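Local coordinates for protein B (Streptococcus agalactiae, PDB 5H6I), which acts as a secreted pore-forming toxin that permeabilises membranes and belongs to the group of bacterial Fc-binding proteins, with IgG as ligand, at residues Ser34-Gln37 and Ala38-Met41; Thr189-Thr192 and Arg193-Val197; Val205-Thr208 and Leu209-Ile213. All coordinates share one frame; numbering follows the deposited sequence.

The three contacts come in series along an all-helical chain. Interaction 1 lies near the start of helix 35-58, the first of five helices in the N-terminal bundle; interactions 2 and 3 sit on helices 179-196 and 203-220, which with helix 227-245 make the smaller C-terminal bundle. Interaction 1 is remote from both, its centre about 46 Å from that of interaction 2 and about 54 Å from that of interaction 3. The other two have centres about 11 Å apart and touch, with Arg193 NH1 2.7 Å from Asn210 OD1 in a probable hydrogen bond and Arg193 CD packed on Tyr206. Arg193 thus joins consecutive C-terminal helices, while interaction 1 concerns the N-terminal bundle alone.

Interaction 1. Residues Ser34-Gln37 and Ala38-Met41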
loop_
_atom_site.group_PDB
_atom_site.type_symbol
_atom_site.label_atom_id
_atom_site.label_comp_id
_atom_site.label_asym_id
_atom_site.label_seq_id
_atom_site.Cartn_x
_atom_site.Cartn_y
_atom_site.Cartn_z
ATOM N N SER A 34 -23.135 25.374 -1.000
ATOM C CA SER A 34 -21.823 25.152 -0.407
ATOM C C SER A 34 -21.864 24.156 0.743
ATOM O O SER A 34 -20.889 23.423 0.952
ATOM C CB SER A 34 -21.233 26.477 0.085
ATOM O OG SER A 34 -21.293 27.471 -0.922
ATOM N N ASN A 35 -22.967 24.112 1.495
ATOM C CA ASN A 35 -23.069 23.153 2.591
ATOM C C ASN A 35 -23.262 21.737 2.066
ATOM O O ASN A 35 -22.650 20.794 2.581
ATOM C CB ASN A 35 -24.213 23.539 3.528
ATOM C CG ASN A 35 -24.258 22.676 4.775
ATOM O OD1 ASN A 35 -23.311 22.654 5.561
ATOM N ND2 ASN A 35 -25.361 21.959 4.961
ATOM N N ASN A 36 -24.111 21.566 1.049
ATOM C CA ASN A 36 -24.261 20.254 0.430
ATOM C C ASN A 36 -22.945 19.786 -0.175
ATOM O O ASN A 36 -22.592 18.606 -0.076
ATOM C CB ASN A 36 -25.357 20.290 -0.635
ATOM C CG ASN A 36 -25.257 19.134 -1.614
ATOM O OD1 ASN A 36 -24.699 19.272 -2.702
ATOM N ND2 ASN A 36 -25.799 17.984 -1.228
ATOM N N GLN A 37 -22.201 20.702 -0.800
ATOM C CA GLN A 37 -20.885 20.354 -1.323
ATOM C C GLN A 37 -19.919 19.992 -0.203
ATOM O O GLN A 37 -19.014 19.174 -0.405
ATOM C CB GLN A 37 -20.333 21.515 -2.153
ATOM C CG GLN A 37 -19.005 21.227 -2.834
ATOM C CD GLN A 37 -18.624 22.295 -3.841
ATOM O OE1 GLN A 37 -18.606 22.048 -5.047
ATOM N NE2 GLN A 37 -18.319 23.490 -3.350
ATOM N N ALA A 38 -20.102 20.577 0.983
ATOM C CA ALA A 38 -19.200 20.297 2.094
ATOM C C ALA A 38 -19.355 18.864 2.592
ATOM O O ALA A 38 -18.362 18.215 2.944
ATOM C CB ALA A 38 -19.442 21.290 3.231
ATOM N N GLN A 39 -20.586 18.349 2.629
ATOM C CA GLN A 39 -20.791 16.980 3.088
ATOM C C GLN A 39 -20.387 15.943 2.048
ATOM O O GLN A 39 -20.152 14.786 2.413
ATOM C CB GLN A 39 -22.251 16.755 3.502
ATOM C CG GLN A 39 -23.252 17.711 2.884
ATOM C CD GLN A 39 -24.687 17.350 3.223
ATOM O OE1 GLN A 39 -24.944 16.371 3.925
ATOM N NE2 GLN A 39 -25.630 18.140 2.724
ATOM N N GLN A 40 -20.302 16.319 0.768
ATOM C CA GLN A 40 -19.750 15.402 -0.225
ATOM C C GLN A 40 -18.290 15.099 0.076
ATOM O O GLN A 40 -17.885 13.933 0.150
ATOM C CB GLN A 40 -19.887 15.981 -1.634
ATOM C CG GLN A 40 -21.230 16.597 -1.960
ATOM C CD GLN A 40 -21.192 17.403 -3.246
ATOM O OE1 GLN A 40 -20.205 18.080 -3.538
ATOM N NE2 GLN A 40 -22.270 17.337 -4.019
ATOM N N MET A 41 -17.481 16.146 0.254
ATOM C CA MET A 41 -16.065 15.951 0.544
ATOM C C MET A 41 -15.864 15.302 1.906
ATOM O O MET A 41 -14.938 14.505 2.089
ATOM C CB MET A 41 -15.327 17.286 0.467
ATOM C CG MET A 41 -15.158 17.813 -0.949
ATOM S SD MET A 41 -14.649 19.541 -0.987
ATOM C CE MET A 41 -15.950 20.296 -0.017
#
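Gln40 folds back along the helix over Gln37, its CG beside the backbone N (chi1 -45°) and the rest of the chain extended. This lays the amide oxygen against carbon: OE1 is 3.2 Å from Gln37 CA and 3.4 Å from Gln37 CG. The two amide planes are 56° apart, and it is OE1 against carbon that makes the contact. At the other end of the same amide, Gln40 NE2 comes within 3.4 Å of Asn36 OD1, but the angle is too poor for a hydrogen bond.

Gln39 behaves differently. Its chi1 of 23° is almost eclipsed, which brings CG to 3.2 Å from Asn35 O and swings the amide back across Asn36, where NE2 rests 3.4 Å from Asn36 CA. The Asn36 and Gln39 side chains cross at about a right angle. Met41 is the buried member: its chain bends at chi3 and carries CE to 3.3 Å from Gln37 O.

Beneath the side chains, Gln39 N donates to Asn35 O at 3.2 Å, while Ala38 N is shared weakly between Ser34 O and Asn35 O. Ser34 touches Val89, in the loop before helix 93-115. This is the early part of an amphipathic helix in an all-helical bundle, with Asn35, Asn36, Gln39 and Gln40 exposed, and Met41, with Gln37 beside it, against Leu92 of the same loop.

Interaction 2. Residues Thr189-Thr192 and Arg193-Val197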
loop_
_atom_site.group_PDB
_atom_site.type_symbol
_atom_site.label_atom_id
_atom_site.label_comp_id
_atom_site.label_asym_id
_atom_site.label_seq_id
_atom_site.Cartn_x
_atom_site.Cartn_y
_atom_site.Cartn_z
ATOM N N THR A 189 -1.615 -19.606 4.052
ATOM C CA THR A 189 -1.423 -20.932 4.626
ATOM C C THR A 189 -1.846 -20.967 6.088
ATOM O O THR A 189 -2.255 -22.017 6.591
ATOM C CB THR A 189 0.037 -21.362 4.481
ATOM O OG1 THR A 189 0.510 -21.009 3.176
ATOM C CG2 THR A 189 0.171 -22.864 4.670
ATOM N N ARG A 190 -1.756 -19.832 6.783
ATOM C CA ARG A 190 -2.220 -19.767 8.164
ATOM C C ARG A 190 -3.739 -19.821 8.246
ATOM O O ARG A 190 -4.288 -20.402 9.190
ATOM C CB ARG A 190 -1.691 -18.496 8.824
ATOM C CG ARG A 190 -0.289 -18.649 9.373
ATOM C CD ARG A 190 0.411 -17.312 9.541
ATOM N NE ARG A 190 1.727 -17.496 10.152
ATOM C CZ ARG A 190 2.468 -16.516 10.656
ATOM N NH1 ARG A 190 2.028 -15.268 10.629
ATOM N NH2 ARG A 190 3.651 -16.784 11.196
ATOM N N PHE A 191 -4.428 -19.238 7.263
ATOM C CA PHE A 191 -5.885 -19.254 7.257
ATOM C C PHE A 191 -6.418 -20.652 6.957
ATOM O O PHE A 191 -7.324 -21.141 7.642
ATOM C CB PHE A 191 -6.400 -18.236 6.238
ATOM C CG PHE A 191 -7.871 -18.345 5.958
ATOM C CD1 PHE A 191 -8.804 -17.967 6.908
ATOM C CD2 PHE A 191 -8.321 -18.819 4.736
ATOM C CE1 PHE A 191 -10.159 -18.065 6.648
ATOM C CE2 PHE A 191 -9.673 -18.921 4.469
ATOM C CZ PHE A 191 -10.594 -18.543 5.427
ATOM N N THR A 192 -5.861 -21.311 5.938
ATOM C CA THR A 192 -6.306 -22.658 5.592
ATOM C C THR A 192 -5.900 -23.675 6.651
ATOM O O THR A 192 -6.576 -24.698 6.819
ATOM C CB THR A 192 -5.747 -23.059 4.226
ATOM O OG1 THR A 192 -5.910 -21.975 3.305
ATOM C CG2 THR A 192 -6.470 -24.285 3.686
ATOM N N ARG A 193 -4.810 -23.415 7.374
ATOM C CA ARG A 193 -4.381 -24.331 8.426
ATOM C C ARG A 193 -5.387 -24.364 9.570
ATOM O O ARG A 193 -5.783 -25.440 10.032
ATOM C CB ARG A 193 -2.998 -23.927 8.936
ATOM C CG ARG A 193 -2.527 -24.696 10.154
ATOM C CD ARG A 193 -1.544 -23.869 10.964
ATOM N NE ARG A 193 -2.139 -22.625 11.439
ATOM C CZ ARG A 193 -1.445 -21.609 11.945
ATOM N NH1 ARG A 193 -0.126 -21.689 12.043
ATOM N NH2 ARG A 193 -2.072 -20.514 12.353
ATOM N N ASP A 194 -5.817 -23.191 10.037
ATOM C CA ASP A 194 -6.759 -23.122 11.146
ATOM C C ASP A 194 -8.168 -23.542 10.754
ATOM O O ASP A 194 -9.000 -23.755 11.643
ATOM C CB ASP A 194 -6.782 -21.705 11.723
ATOM C CG ASP A 194 -5.441 -21.287 12.292
ATOM O OD1 ASP A 194 -4.676 -22.174 12.725
ATOM O OD2 ASP A 194 -5.151 -20.072 12.306
ATOM N N LYS A 195 -8.456 -23.667 9.459
ATOM C CA LYS A 195 -9.779 -24.066 8.996
ATOM C C LYS A 195 -9.840 -25.504 8.506
ATOM O O LYS A 195 -10.891 -26.141 8.623
ATOM C CB LYS A 195 -10.249 -23.138 7.869
ATOM C CG LYS A 195 -11.336 -22.157 8.277
ATOM C CD LYS A 195 -10.759 -20.971 9.031
ATOM C CE LYS A 195 -11.855 -20.163 9.709
ATOM N NZ LYS A 195 -12.829 -19.611 8.727
ATOM N N LYS A 196 -8.741 -26.032 7.965
ATOM C CA LYS A 196 -8.736 -27.358 7.370
ATOM C C LYS A 196 -7.768 -28.334 8.025
ATOM O O LYS A 196 -7.788 -29.518 7.673
ATOM C CB LYS A 196 -8.400 -27.269 5.872
ATOM C CG LYS A 196 -9.600 -27.372 4.943
ATOM C CD LYS A 196 -10.343 -26.049 4.845
ATOM C CE LYS A 196 -11.585 -26.179 3.975
ATOM N NZ LYS A 196 -11.257 -26.678 2.610
ATOM N N VAL A 197 -6.925 -27.886 8.956
ATOM C CA VAL A 197 -5.876 -28.744 9.500
ATOM C C VAL A 197 -5.929 -28.765 11.023
ATOM O O VAL A 197 -5.700 -29.810 11.644
ATOM C CB VAL A 197 -4.487 -28.289 9.011
ATOM C CG1 VAL A 197 -3.389 -29.130 9.646
ATOM C CG2 VAL A 197 -4.404 -28.363 7.493
#
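From Thr189 to Lys196 the backbone is helical, with Arg193 N bonded to Thr189 O at 3.0 Å, Asp194 N to Arg190 O and Lys196 N to Thr192 O at 2.8 Å, until Val197 leaves helical angles.

Arg190 and Arg193 carry the side-chain contact. One face of the Arg193 guanidinium lies over the aliphatic part of Arg190, whose CG is 3.9 Å from Arg193 NH2. The two arginines run side by side in the same direction, their guanidinium planes only 25° apart. Arg190 reaches further, making a cation-pi contact with Trp187, and its side chain lies near a bound sulfate, probably from the crystallisation liquor.

The sequence neighbour Asp194 fixes the Arg193 guanidinium. The Arg193 chain bends at chi3 (60°) and grips the carboxylate side-on with two nitrogens. NH2 reaches Asp194 OD2 at 3.1 Å, nearly straight and within the guanidinium plane; NE meets Asp194 OD1 at 2.9 Å, coming from well above the carboxylate plane, with a weaker bond from NH2 to OD1.

On the exposed side, Lys195 bends at chi2 and chi4 to place NZ 3.7 Å from Phe191 CE1, oblique to the ring. Thr192 OG1 turns to Asn188 O, one turn earlier.

Chemically, the Asp194 carboxylate fixes the rotation of the Arg193 guanidinium while NH1 is left to bond Asn210 of helix 203-220. The carboxylate probably also offsets part of the positive charge gathered by the two arginines.

Interaction 3. Residues Val205-Thr208 and Leu209-Ile213; sequences VYNT and LNKAI
Tyr206 and Asn210, one turn apart on helix 203-220, meet obliquely, with the amide plane 42° from the ring plane. Asn210 OD1 lies over one face of the ring, offset toward the rim at Tyr206 CZ (4.0 Å), while ND2 sits beyond the rim, 3.6 Å from Tyr206 CE1. With CG opposite the backbone N (chi1 177°), the tyrosine projects off the helix, leaving Asn210 to reach the ring from the following turn. Arg193 holds Asn210 OD1, so the amide is fixed from outside the helix; a bound sulfate lies close to the same side chain.

Asn207 and Lys211 cross more loosely. Lys211 is fully extended, its CG 3.3 Å from Asn207 O and its CE 4.0 Å from Asn207 OD1, so the contact is made by the methylenes.

Thr208 has OG1 between the backbone N and the carbonyl carbon (chi1 54°), turned back along the helix, where Lys204 O and Val205 O (2.9 Å from Thr208 OG1) both lie within reach of its one proton. Below these groups Leu209 N bonds Val205 O at 3.1 Å and Asn210 N bonds Tyr206 O at 3.0 Å.

Leu209 leaves the helix on a different side from Asn207 and Lys211, buried against Thr189 and Ala244, with Ile213 beside Leu237. Such a split between polar and apolar sides marks an amphipathic helix in an antiparallel three-helix bundle, here the C-terminal one of the CAMP factor.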
loop_
_atom_site.group_PDB
_atom_site.type_symbol
_atom_site.label_atom_id
_atom_site.label_comp_id
_atom_site.label_asym_id
_atom_site.label_seq_id
_atom_site.Cartn_x
_atom_site.Cartn_y
_atom_site.Cartn_z
ATOM N N VAL A 205 0.664 -33.567 12.007
ATOM C CA VAL A 205 0.480 -32.895 10.725
ATOM C C VAL A 205 0.452 -31.385 10.923
ATOM O O VAL A 205 1.073 -30.631 10.162
ATOM C CB VAL A 205 -0.798 -33.409 10.039
ATOM C CG1 VAL A 205 -1.254 -32.447 8.956
ATOM C CG2 VAL A 205 -0.568 -34.799 9.463
ATOM N N TYR A 206 -0.259 -30.921 11.953
ATOM C CA TYR A 206 -0.258 -29.500 12.287
ATOM C C TYR A 206 1.145 -29.018 12.634
ATOM O O TYR A 206 1.533 -27.899 12.276
ATOM C CB TYR A 206 -1.222 -29.240 13.447
ATOM C CG TYR A 206 -1.265 -27.805 13.932
ATOM C CD1 TYR A 206 -0.392 -27.354 14.916
ATOM C CD2 TYR A 206 -2.189 -26.906 13.417
ATOM C CE1 TYR A 206 -0.429 -26.045 15.362
ATOM C CE2 TYR A 206 -2.236 -25.596 13.860
ATOM C CZ TYR A 206 -1.354 -25.171 14.831
ATOM O OH TYR A 206 -1.398 -23.869 15.272
ATOM N N ASN A 207 1.922 -29.851 13.330
ATOM C CA ASN A 207 3.263 -29.450 13.743
ATOM C C ASN A 207 4.200 -29.323 12.547
ATOM O O ASN A 207 4.990 -28.375 12.470
ATOM C CB ASN A 207 3.817 -30.450 14.757
ATOM C CG ASN A 207 4.915 -29.861 15.619
ATOM O OD1 ASN A 207 5.359 -28.735 15.398
ATOM N ND2 ASN A 207 5.360 -30.623 16.610
ATOM N N THR A 208 4.130 -30.268 11.605
ATOM C CA THR A 208 5.016 -30.218 10.446
ATOM C C THR A 208 4.676 -29.040 9.540
ATOM O O THR A 208 5.575 -28.416 8.964
ATOM C CB THR A 208 4.946 -31.531 9.664
ATOM O OG1 THR A 208 3.583 -31.823 9.332
ATOM C CG2 THR A 208 5.526 -32.674 10.487
ATOM N N LEU A 209 3.387 -28.722 9.400
ATOM C CA LEU A 209 3.002 -27.568 8.594
ATOM C C LEU A 209 3.445 -26.268 9.253
ATOM O O LEU A 209 3.876 -25.332 8.568
ATOM C CB LEU A 209 1.491 -27.566 8.361
ATOM C CG LEU A 209 0.916 -26.354 7.623
ATOM C CD1 LEU A 209 1.637 -26.130 6.299
ATOM C CD2 LEU A 209 -0.580 -26.516 7.402
ATOM N N ASN A 210 3.349 -26.192 10.582
ATOM C CA ASN A 210 3.818 -25.011 11.294
ATOM C C ASN A 210 5.329 -24.844 11.203
ATOM O O ASN A 210 5.825 -23.721 11.350
ATOM C CB ASN A 210 3.382 -25.077 12.757
ATOM C CG ASN A 210 2.218 -24.157 13.060
ATOM O OD1 ASN A 210 1.410 -23.854 12.183
ATOM N ND2 ASN A 210 2.126 -23.707 14.306
ATOM N N LYS A 211 6.069 -25.929 10.962
ATOM C CA LYS A 211 7.509 -25.808 10.761
ATOM C C LYS A 211 7.823 -25.127 9.435
ATOM O O LYS A 211 8.753 -24.316 9.350
ATOM C CB LYS A 211 8.172 -27.185 10.825
ATOM C CG LYS A 211 8.247 -27.783 12.221
ATOM C CD LYS A 211 8.686 -29.239 12.170
ATOM C CE LYS A 211 8.664 -29.879 13.547
ATOM N NZ LYS A 211 8.952 -31.339 13.479
ATOM N N ALA A 212 7.054 -25.441 8.390
ATOM C CA ALA A 212 7.289 -24.824 7.090
ATOM C C ALA A 212 6.852 -23.366 7.071
ATOM O O ALA A 212 7.456 -22.549 6.367
ATOM C CB ALA A 212 6.564 -25.609 5.999
ATOM N N ILE A 213 5.805 -23.022 7.824
ATOM C CA ILE A 213 5.394 -21.626 7.927
ATOM C C ILE A 213 6.472 -20.809 8.629
ATOM O O ILE A 213 6.864 -19.734 8.162
ATOM C CB ILE A 213 4.039 -21.515 8.649
ATOM C CG1 ILE A 213 2.945 -22.217 7.844
ATOM C CG2 ILE A 213 3.677 -20.057 8.884
ATOM C CD1 ILE A 213 1.609 -22.277 8.552
#